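Long-range contact in putative NADH-flavin reductase (Lactobacillus casei ATCC 334, PDB 3H2S), which binds NADPH in a Rossmann-type fold and is probably an oxidoreductase of the NADH-flavin reductase kind: residues A[55-69]-A[89-103]. Sequence-based numbering, arbitrary orientation.
With NDP (NADPH dihydro-nicotinamide-adenine-dinucleotide phosphate), chain C.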
ATOM      1  N   LEU A  55       4.711  12.971   5.322  1.00 10.36           N
ATOM      2  CA  LEU A  55       5.916  13.230   4.542  1.00  9.98           C
ATOM      3  C   LEU A  55       5.615  13.395   3.050  1.00 13.17           C
ATOM      4  O   LEU A  55       4.739  12.720   2.508  1.00 10.75           O
ATOM      5  CB  LEU A  55       6.945  12.126   4.737  1.00 11.85           C
ATOM      6  CG  LEU A  55       7.616  12.023   6.109  1.00 15.92           C
ATOM      7  CD1 LEU A  55       8.397  10.709   6.196  1.00 17.91           C
ATOM      8  CD2 LEU A  55       8.534  13.222   6.351  1.00 11.72           C
ATOM      9  N   THR A  56       6.282  14.361   2.419  1.00 14.04           N
ATOM     10  CA  THR A  56       6.049  14.664   1.001  1.00 14.21           C
ATOM     11  C   THR A  56       7.267  14.294   0.173  1.00 16.61           C
ATOM     12  O   THR A  56       8.350  14.072   0.712  1.00 15.38           O
ATOM     13  CB  THR A  56       5.782  16.169   0.793  1.00 15.57           C
ATOM     14  OG1 THR A  56       6.943  16.908   1.185  1.00 15.27           O
ATOM     15  CG2 THR A  56       4.589  16.616   1.630  1.00 17.03           C
ATOM     16  N   GLU A  57       7.113  14.327  -1.147  1.00 17.90           N
ATOM     17  CA  GLU A  57       8.241  14.079  -2.029  1.00 24.86           C
ATOM     18  C   GLU A  57       9.352  15.089  -1.778  1.00 22.27           C
ATOM     19  O   GLU A  57      10.515  14.711  -1.652  1.00 24.13           O
ATOM     20  CB  GLU A  57       7.808  14.120  -3.494  1.00 25.11           C
ATOM     21  CG  GLU A  57       7.434  12.766  -4.042  1.00 32.38           C
ATOM     22  CD  GLU A  57       7.389  12.749  -5.561  1.00 42.56           C
ATOM     23  OE1 GLU A  57       7.932  13.691  -6.188  1.00 39.32           O
ATOM     24  OE2 GLU A  57       6.804  11.798  -6.121  1.00 46.28           O
ATOM     25  N   ALA A  58       8.972  16.353  -1.582  1.00 20.10           N
ATOM     26  CA  ALA A  58       9.941  17.410  -1.311  1.00 21.47           C
ATOM     27  C   ALA A  58      10.766  17.172  -0.041  1.00 21.16           C
ATOM     28  O   ALA A  58      11.963  17.488  -0.005  1.00 19.31           O
ATOM     29  CB  ALA A  58       9.253  18.775  -1.262  1.00 20.61           C
ATOM     30  N   ASP A  59      10.124  16.659   1.009  1.00 19.67           N
ATOM     31  CA  ASP A  59      10.825  16.348   2.259  1.00 18.44           C
ATOM     32  C   ASP A  59      12.007  15.421   2.004  1.00 19.87           C
ATOM     33  O   ASP A  59      12.974  15.409   2.771  1.00 20.36           O
ATOM     34  CB  ASP A  59       9.875  15.697   3.282  1.00 19.36           C
ATOM     35  CG  ASP A  59       8.858  16.670   3.846  1.00 21.52           C
ATOM     36  OD1 ASP A  59       9.163  17.881   3.912  1.00 22.65           O
ATOM     37  OD2 ASP A  59       7.723  16.229   4.161  1.00 21.05           O
ATOM     38  N   LEU A  60      11.860  14.550   1.012  1.00 19.55           N
ATOM     39  CA  LEU A  60      12.804  13.463   0.800  1.00 26.00           C
ATOM     40  C   LEU A  60      13.747  13.694  -0.381  1.00 30.43           C
ATOM     41  O   LEU A  60      14.570  12.841  -0.686  1.00 30.87           O
ATOM     42  CB  LEU A  60      12.069  12.129   0.625  1.00 24.75           C
ATOM     43  CG  LEU A  60      11.526  11.449   1.883  1.00 29.46           C
ATOM     44  CD1 LEU A  60      11.203   9.989   1.619  1.00 27.33           C
ATOM     45  CD2 LEU A  60      12.491  11.586   3.046  1.00 31.66           C
ATOM     46  N   ASP A  61      13.611  14.815  -1.077  1.00 34.75           N
ATOM     47  CA  ASP A  61      14.335  14.960  -2.339  1.00 40.67           C
ATOM     48  C   ASP A  61      15.830  15.227  -2.174  1.00 36.95           C
ATOM     49  O   ASP A  61      16.628  14.878  -3.049  1.00 37.87           O
ATOM     50  CB  ASP A  61      13.683  15.989  -3.265  1.00 44.27           C
ATOM     51  CG  ASP A  61      13.853  15.633  -4.739  1.00 56.56           C
ATOM     52  OD1 ASP A  61      14.486  14.591  -5.032  1.00 67.63           O
ATOM     53  OD2 ASP A  61      13.352  16.386  -5.604  1.00 65.01           O
ATOM     54  N   SER A  62      16.222  15.737  -1.013  1.00 31.10           N
ATOM     55  CA  SER A  62      17.642  15.909  -0.723  1.00 29.14           C
ATOM     56  C   SER A  62      18.317  14.640  -0.195  1.00 25.85           C
ATOM     57  O   SER A  62      19.541  14.613  -0.020  1.00 26.40           O
ATOM     58  CB  SER A  62      17.867  17.072   0.247  1.00 31.35           C
ATOM     59  OG  SER A  62      17.380  16.751   1.535  1.00 32.13           O
ATOM     60  N   VAL A  63      17.533  13.610   0.108  1.00 20.90           N
ATOM     61  CA  VAL A  63      18.095  12.407   0.735  1.00 16.92           C
ATOM     62  C   VAL A  63      18.427  11.298  -0.280  1.00 16.52           C
ATOM     63  O   VAL A  63      17.737  11.128  -1.292  1.00 17.75           O
ATOM     64  CB  VAL A  63      17.205  11.863   1.878  1.00 18.08           C
ATOM     65  CG1 VAL A  63      16.719  13.002   2.784  1.00 11.83           C
ATOM     66  CG2 VAL A  63      16.052  11.088   1.320  1.00 22.48           C
ATOM     67  N   ASP A  64      19.506  10.569  -0.009  1.00 13.39           N
ATOM     68  CA  ASP A  64      19.967   9.481  -0.864  1.00 11.20           C
ATOM     69  C   ASP A  64      19.381   8.135  -0.413  1.00 11.17           C
ATOM     70  O   ASP A  64      19.268   7.190  -1.203  1.00  9.92           O
ATOM     71  CB  ASP A  64      21.504   9.426  -0.853  1.00 12.37           C
ATOM     72  CG  ASP A  64      22.142  10.743  -1.264  1.00 17.67           C
ATOM     73  OD1 ASP A  64      22.777  11.409  -0.408  1.00 16.48           O
ATOM     74  OD2 ASP A  64      22.011  11.120  -2.452  1.00 21.77           O
ATOM     75  N   ALA A  65      19.024   8.057   0.862  1.00  8.73           N
ATOM     76  CA  ALA A  65      18.452   6.842   1.430  1.00  9.93           C
ATOM     77  C   ALA A  65      17.466   7.152   2.549  1.00 10.35           C
ATOM     78  O   ALA A  65      17.585   8.167   3.252  1.00 10.44           O
ATOM     79  CB  ALA A  65      19.539   5.929   1.956  1.00  9.49           C
ATOM     80  N   VAL A  66      16.552   6.217   2.751  1.00  9.03           N
ATOM     81  CA  VAL A  66      15.575   6.277   3.831  1.00 10.04           C
ATOM     82  C   VAL A  66      15.568   4.943   4.563  1.00  8.44           C
ATOM     83  O   VAL A  66      15.602   3.882   3.938  1.00 11.23           O
ATOM     84  CB  VAL A  66      14.148   6.553   3.287  1.00 10.77           C
ATOM     85  CG1 VAL A  66      13.149   6.610   4.447  1.00 10.76           C
ATOM     86  CG2 VAL A  66      14.134   7.872   2.521  1.00 11.07           C
ATOM     87  N   VAL A  67      15.520   4.992   5.889  1.00  6.14           N
ATOM     88  CA  VAL A  67      15.371   3.770   6.655  1.00  6.71           C
ATOM     89  C   VAL A  67      14.073   3.800   7.443  1.00  5.84           C
ATOM     90  O   VAL A  67      13.797   4.766   8.161  1.00  8.60           O
ATOM     91  CB  VAL A  67      16.566   3.544   7.616  1.00  6.75           C
ATOM     92  CG1 VAL A  67      16.355   2.233   8.420  1.00  6.72           C
ATOM     93  CG2 VAL A  67      17.866   3.496   6.824  1.00  8.74           C
ATOM     94  N   ASP A  68      13.251   2.771   7.263  1.00  7.37           N
ATOM     95  CA  ASP A  68      11.987   2.653   8.002  1.00  8.38           C
ATOM     96  C   ASP A  68      12.185   1.823   9.286  1.00 10.59           C
ATOM     97  O   ASP A  68      12.244   0.595   9.237  1.00  8.82           O
ATOM     98  CB  ASP A  68      10.883   2.058   7.105  1.00  8.90           C
ATOM     99  CG  ASP A  68       9.550   1.868   7.828  1.00 13.53           C
ATOM    100  OD1 ASP A  68       9.492   2.006   9.068  1.00 14.68           O
ATOM    101  OD2 ASP A  68       8.539   1.557   7.135  1.00 16.10           O
ATOM    102  N   ALA A  69      12.387   2.508  10.413  1.00  7.90           N
ATOM    103  CA  ALA A  69      12.520   1.830  11.697  1.00  7.21           C
ATOM    104  C   ALA A  69      11.336   2.113  12.609  1.00  8.02           C
ATOM    105  O   ALA A  69      11.469   2.103  13.831  1.00  8.08           O
ATOM    106  CB  ALA A  69      13.836   2.260  12.394  1.00 11.14           C
ATOM    107  N   LEU A  89       5.715   5.546   2.150  1.00  6.54           N
ATOM    108  CA  LEU A  89       7.125   5.746   1.764  1.00  8.90           C
ATOM    109  C   LEU A  89       7.406   5.345   0.312  1.00  6.90           C
ATOM    110  O   LEU A  89       8.052   6.083  -0.439  1.00  8.13           O
ATOM    111  CB  LEU A  89       8.064   4.986   2.712  1.00  8.93           C
ATOM    112  CG  LEU A  89       9.561   5.208   2.434  1.00  7.39           C
ATOM    113  CD1 LEU A  89       9.915   6.697   2.268  1.00  8.82           C
ATOM    114  CD2 LEU A  89      10.436   4.559   3.508  1.00 11.66           C
ATOM    115  N   VAL A  90       6.973   4.144  -0.064  1.00  6.73           N
ATOM    116  CA  VAL A  90       7.095   3.690  -1.449  1.00  6.27           C
ATOM    117  C   VAL A  90       6.493   4.689  -2.445  1.00  5.59           C
ATOM    118  O   VAL A  90       7.087   4.981  -3.491  1.00  5.68           O
ATOM    119  CB  VAL A  90       6.494   2.269  -1.649  1.00  6.43           C
ATOM    120  CG1 VAL A  90       6.372   1.932  -3.149  1.00  7.10           C
ATOM    121  CG2 VAL A  90       7.382   1.224  -0.947  1.00  7.44           C
ATOM    122  N   SER A  91       5.369   5.292  -2.085  1.00  7.12           N
ATOM    123  CA  SER A  91       4.703   6.212  -2.999  1.00  7.69           C
ATOM    124  C   SER A  91       5.537   7.461  -3.257  1.00  9.49           C
ATOM    125  O   SER A  91       5.371   8.119  -4.286  1.00  9.11           O
ATOM    126  CB  SER A  91       3.321   6.594  -2.473  1.00  8.06           C
ATOM    127  OG  SER A  91       3.405   7.609  -1.482  1.00 12.20           O
ATOM    128  N   LEU A  92       6.470   7.756  -2.349  1.00  6.43           N
ATOM    129  CA  LEU A  92       7.329   8.939  -2.483  1.00  8.67           C
ATOM    130  C   LEU A  92       8.599   8.605  -3.256  1.00  9.88           C
ATOM    131  O   LEU A  92       9.408   9.486  -3.534  1.00 10.40           O
ATOM    132  CB  LEU A  92       7.720   9.481  -1.101  1.00 10.53           C
ATOM    133  CG  LEU A  92       6.588   9.773  -0.118  1.00 12.62           C
ATOM    134  CD1 LEU A  92       7.152  10.226   1.226  1.00 10.87           C
ATOM    135  CD2 LEU A  92       5.672  10.852  -0.713  1.00 19.48           C
ATOM    136  N   LEU A  93       8.830   7.321  -3.502  1.00 10.00           N
ATOM    137  CA  LEU A  93      10.073   6.905  -4.135  1.00 11.18           C
ATOM    138  C   LEU A  93       9.935   6.511  -5.604  1.00 12.23           C
ATOM    139  O   LEU A  93      10.881   6.004  -6.200  1.00 12.24           O
ATOM    140  CB  LEU A  93      10.714   5.776  -3.337  1.00 13.15           C
ATOM    141  CG  LEU A  93      10.887   6.090  -1.851  1.00 19.39           C
ATOM    142  CD1 LEU A  93      11.521   4.916  -1.172  1.00 14.65           C
ATOM    143  CD2 LEU A  93      11.726   7.355  -1.677  1.00 12.92           C
ATOM    144  N   ARG A  94       8.783   6.791  -6.201  1.00 12.23           N
ATOM    145  CA  ARG A  94       8.561   6.438  -7.597  1.00 13.14           C
ATOM    146  C   ARG A  94       9.493   7.241  -8.505  1.00 17.90           C
ATOM    147  O   ARG A  94       9.669   8.434  -8.315  1.00 17.97           O
ATOM    148  CB  ARG A  94       7.100   6.690  -7.973  1.00  9.19           C
ATOM    149  CG  ARG A  94       6.127   5.934  -7.059  1.00 11.25           C
ATOM    150  CD  ARG A  94       6.218   4.429  -7.294  1.00  9.40           C
ATOM    151  NE  ARG A  94       5.160   3.730  -6.561  1.00  8.30           N
ATOM    152  CZ  ARG A  94       5.040   2.414  -6.483  1.00  8.97           C
ATOM    153  NH1 ARG A  94       5.942   1.634  -7.069  1.00 11.06           N
ATOM    154  NH2 ARG A  94       4.059   1.880  -5.761  1.00  9.35           N
ATOM    155  N   ASN A  95      10.136   6.561  -9.444  1.00 23.39           N
ATOM    156  CA  ASN A  95      11.137   7.196 -10.308  1.00 31.95           C
ATOM    157  C   ASN A  95      12.242   7.957  -9.555  1.00 30.90           C
ATOM    158  O   ASN A  95      12.593   9.078  -9.918  1.00 33.51           O
ATOM    159  CB  ASN A  95      10.458   8.121 -11.318  1.00 32.25           C
ATOM    160  CG  ASN A  95       9.503   7.376 -12.236  1.00 42.75           C
ATOM    161  OD1 ASN A  95       9.827   6.292 -12.744  1.00 44.74           O
ATOM    162  ND2 ASN A  95       8.299   7.927 -12.409  1.00 46.97           N
ATOM    163  N   SER A  96      12.765   7.350  -8.497  1.00 29.15           N
ATOM    164  CA  SER A  96      13.901   7.913  -7.766  1.00 26.74           C
ATOM    165  C   SER A  96      14.916   6.809  -7.497  1.00 24.14           C
ATOM    166  O   SER A  96      14.556   5.635  -7.390  1.00 24.59           O
ATOM    167  CB  SER A  96      13.431   8.531  -6.446  1.00 29.82           C
ATOM    168  OG  SER A  96      14.515   8.793  -5.565  1.00 31.76           O
ATOM    169  N   ASP A  97      16.178   7.197  -7.369  1.00 20.27           N
ATOM    170  CA  ASP A  97      17.266   6.244  -7.151  1.00 19.29           C
ATOM    171  C   ASP A  97      17.381   5.914  -5.668  1.00 16.55           C
ATOM    172  O   ASP A  97      18.155   5.029  -5.277  1.00 17.35           O
ATOM    173  CB  ASP A  97      18.595   6.844  -7.626  1.00 19.60           C
ATOM    174  CG  ASP A  97      18.683   6.947  -9.132  1.00 31.15           C
ATOM    175  OD1 ASP A  97      17.898   6.263  -9.825  1.00 37.76           O
ATOM    176  OD2 ASP A  97      19.559   7.689  -9.622  1.00 38.42           O
ATOM    177  N   THR A  98      16.630   6.649  -4.849  1.00 14.32           N
ATOM    178  CA  THR A  98      16.718   6.537  -3.391  1.00 11.63           C
ATOM    179  C   THR A  98      16.598   5.105  -2.890  1.00 11.92           C
ATOM    180  O   THR A  98      15.613   4.425  -3.174  1.00 15.54           O
ATOM    181  CB  THR A  98      15.659   7.416  -2.713  1.00 11.98           C
ATOM    182  OG1 THR A  98      15.822   8.761  -3.166  1.00 17.51           O
ATOM    183  CG2 THR A  98      15.808   7.386  -1.176  1.00  9.21           C
ATOM    184  N   LEU A  99      17.561   4.694  -2.059  1.00 11.79           N
ATOM    185  CA  LEU A  99      17.517   3.402  -1.395  1.00  8.75           C
ATOM    186  C   LEU A  99      16.579   3.471  -0.202  1.00  8.98           C
ATOM    187  O   LEU A  99      16.646   4.402   0.600  1.00 12.40           O
ATOM    188  CB  LEU A  99      18.911   3.014  -0.893  1.00  9.41           C
ATOM    189  CG  LEU A  99      20.026   2.833  -1.919  1.00 11.74           C
ATOM    190  CD1 LEU A  99      21.325   2.531  -1.172  1.00 21.36           C
ATOM    191  CD2 LEU A  99      19.671   1.678  -2.810  1.00 23.95           C
ATOM    192  N   ALA A 100      15.731   2.466  -0.053  1.00  7.49           N
ATOM    193  CA  ALA A 100      14.848   2.405   1.111  1.00 10.30           C
ATOM    194  C   ALA A 100      15.000   1.061   1.802  1.00 11.47           C
ATOM    195  O   ALA A 100      14.650   0.025   1.228  1.00 11.85           O
ATOM    196  CB  ALA A 100      13.403   2.614   0.683  1.00  9.59           C
ATOM    197  N   VAL A 101      15.484   1.077   3.043  1.00  8.93           N
ATOM    198  CA  VAL A 101      15.569  -0.142   3.834  1.00  7.61           C
ATOM    199  C   VAL A 101      14.412  -0.244   4.819  1.00  7.73           C
ATOM    200  O   VAL A 101      14.197   0.648   5.639  1.00  9.69           O
ATOM    201  CB  VAL A 101      16.920  -0.244   4.595  1.00 10.12           C
ATOM    202  CG1 VAL A 101      16.973  -1.506   5.487  1.00  5.93           C
ATOM    203  CG2 VAL A 101      18.072  -0.229   3.609  1.00 13.67           C
ATOM    204  N   PHE A 102      13.702  -1.360   4.765  1.00  8.00           N
ATOM    205  CA  PHE A 102      12.576  -1.608   5.674  1.00  5.79           C
ATOM    206  C   PHE A 102      12.952  -2.722   6.631  1.00  7.44           C
ATOM    207  O   PHE A 102      13.466  -3.766   6.201  1.00  5.10           O
ATOM    208  CB  PHE A 102      11.328  -2.029   4.884  1.00  6.40           C
ATOM    209  CG  PHE A 102      10.814  -0.977   3.965  1.00  6.48           C
ATOM    210  CD1 PHE A 102       9.799  -0.132   4.370  1.00  6.40           C
ATOM    211  CD2 PHE A 102      11.369  -0.806   2.697  1.00  9.87           C
ATOM    212  CE1 PHE A 102       9.332   0.882   3.535  1.00 11.19           C
ATOM    213  CE2 PHE A 102      10.946   0.237   1.868  1.00  8.40           C
ATOM    214  CZ  PHE A 102       9.918   1.076   2.285  1.00  8.18           C
ATOM    215  N   ILE A 103      12.810  -2.450   7.929  1.00  5.83           N
ATOM    216  CA  ILE A 103      12.950  -3.488   8.928  1.00  7.08           C
ATOM    217  C   ILE A 103      11.619  -4.235   9.015  1.00  7.00           C
ATOM    218  O   ILE A 103      10.573  -3.645   9.303  1.00 10.60           O
ATOM    219  CB  ILE A 103      13.303  -2.958  10.323  1.00  8.00           C
ATOM    220  CG1 ILE A 103      14.615  -2.135  10.299  1.00  7.35           C
ATOM    221  CG2 ILE A 103      13.419  -4.118  11.291  1.00  6.83           C
ATOM    222  CD1 ILE A 103      15.013  -1.592  11.667  1.00  8.93           C
TER
HETATM  223  PA  NDP C 301      10.443   1.181  18.856  1.00 15.04           P
HETATM  224  O1A NDP C 301       9.175   0.678  19.605  1.00 12.73           O
HETATM  225  O2A NDP C 301      11.676   1.441  19.650  1.00  9.47           O
HETATM  226  O5B NDP C 301       9.728   2.613  18.300  1.00 29.10           O
HETATM  227  C5B NDP C 301       9.935   2.709  16.867  1.00 25.25           C
HETATM  228  C4B NDP C 301       9.671   4.187  16.381  1.00 12.08           C
HETATM  229  O4B NDP C 301       8.311   4.291  16.009  1.00 10.89           O
HETATM  230  C3B NDP C 301       9.866   5.248  17.516  1.00 14.19           C
HETATM  231  O3B NDP C 301      10.762   6.188  17.010  1.00 15.92           O
HETATM  232  C2B NDP C 301       8.410   5.853  17.664  1.00 13.50           C
HETATM  233  O2B NDP C 301       8.318   7.183  18.034  1.00 15.08           O
HETATM  234  C1B NDP C 301       7.903   5.612  16.208  1.00 11.85           C
HETATM  235  N9A NDP C 301       6.432   5.614  16.163  1.00 13.22           N
HETATM  236  C8A NDP C 301       5.613   4.631  16.776  1.00 16.22           C
HETATM  237  N7A NDP C 301       4.310   4.836  16.567  1.00 16.77           N
HETATM  238  C5A NDP C 301       4.268   5.988  15.754  1.00 17.08           C
HETATM  239  C6A NDP C 301       3.164   6.656  15.196  1.00 14.64           C
HETATM  240  N6A NDP C 301       1.912   6.199  15.479  1.00 19.27           N
HETATM  241  N1A NDP C 301       3.364   7.911  14.653  1.00 15.62           N
HETATM  242  C2A NDP C 301       4.659   8.270  14.406  1.00 10.46           C
HETATM  243  N3A NDP C 301       5.813   7.607  14.719  1.00 17.66           N
HETATM  244  C4A NDP C 301       5.573   6.485  15.481  1.00 16.10           C
HETATM  245  O3  NDP C 301      10.665  -0.074  17.926  1.00 13.94           O
HETATM  246  PN  NDP C 301      11.829  -1.143  17.555  1.00 12.69           P
HETATM  247  O1N NDP C 301      13.131  -0.366  17.286  1.00  9.79           O
HETATM  248  O2N NDP C 301      11.900  -2.017  18.771  1.00 13.11           O
HETATM  249  O5D NDP C 301      11.474  -1.952  16.182  1.00 14.73           O
HETATM  250  C5D NDP C 301      11.912  -1.500  14.897  1.00 12.53           C
HETATM  251  C4D NDP C 301      11.429  -2.533  13.862  1.00  9.36           C
HETATM  252  O4D NDP C 301      11.853  -3.793  14.355  1.00 12.34           O
HETATM  253  C3D NDP C 301       9.899  -2.626  13.591  1.00 11.45           C
HETATM  254  O3D NDP C 301       9.670  -2.945  12.267  1.00 11.90           O
HETATM  255  C2D NDP C 301       9.496  -3.774  14.586  1.00 15.02           C
HETATM  256  O2D NDP C 301       8.362  -4.469  14.134  1.00 14.55           O
HETATM  257  C1D NDP C 301      10.762  -4.682  14.392  1.00  9.92           C
HETATM  258  N1N NDP C 301      10.831  -5.724  15.414  1.00 14.14           N
HETATM  259  C2N NDP C 301      10.659  -7.094  14.947  1.00 13.62           C
HETATM  260  C3N NDP C 301      10.496  -8.132  16.058  1.00 15.60           C
HETATM  261  C7N NDP C 301      10.846  -9.513  15.531  1.00 22.49           C
HETATM  262  O7N NDP C 301      10.479  -9.846  14.413  1.00 27.19           O
HETATM  263  N7N NDP C 301      11.433 -10.427  16.393  1.00 28.15           N
HETATM  264  C4N NDP C 301      11.066  -7.840  17.431  1.00 14.22           C
HETATM  265  C5N NDP C 301      10.917  -6.407  17.876  1.00 14.98           C
HETATM  266  C6N NDP C 301      10.876  -5.331  16.814  1.00 14.77           C
HETATM  267  P2B NDP C 301       8.517   7.622  19.592  1.00 18.35           P
HETATM  268  O1X NDP C 301      10.030   7.444  19.978  1.00 18.31           O
HETATM  269  O2X NDP C 301       8.304   9.180  19.634  1.00 16.22           O
HETATM  270  O3X NDP C 301       7.630   6.860  20.516  1.00 21.30           O
HETATM  271  O   HOH W   1       7.077   9.330  -5.994  1.00 26.07           O
HETATM  272  O   HOH W   2      14.117  10.901  -2.941  1.00 32.83           O
HETATM  273  O   HOH W   3      18.022   9.923  -4.455  1.00 25.28           O
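T98 OG1 is gripped by two waters: one, 2.7 Å from OG1, donates to L60 O; the other, 2.8 Å from OG1, reaches V63 O more weakly. The turn L60-V63 is thus tied to the residue just before strand 99-103, and S96 OG steadies T98 by accepting from T98 N in an ST turn. Chi1 of -56° sets OG1 beside the backbone N, towards the waters, and leaves T98 CG2 anti to that N, 3.5 Å from D64 O. D64 O also accepts from L99 N, opening the parallel pairing of 65-68 with 99-103: V66 N donates to L99 O (2.8 Å), D68 N to V101 O, and V66 O receives V101 N. The pairing loosens at the cofactor end, where I103 N to D68 O is weak. V66 CG1, anti to its own N, meets L89 CD2 tip to tip at 3.5 Å, while the L60 side chain crosses that of L89 at about a right angle. L92 lays both methyls over backbone 55-57, CD1 3.7 Å from L55 O. D68 brings OD2 to the F102 ring edge, 3.5 Å from CD1, carboxylate and ring planes 66° apart; its OD1 accepts from L70 N. Helix 80-91, ending near L89, makes this the classic right-handed beta-alpha-beta crossover of a Rossmann fold: I103 CG2 packs against the nicotinamide ribose, helix 132-145 covers D68 and F102, helix 189-201 packs on A65, V67 and V101, and strand 2-6 pairs along the other edge of 65-68.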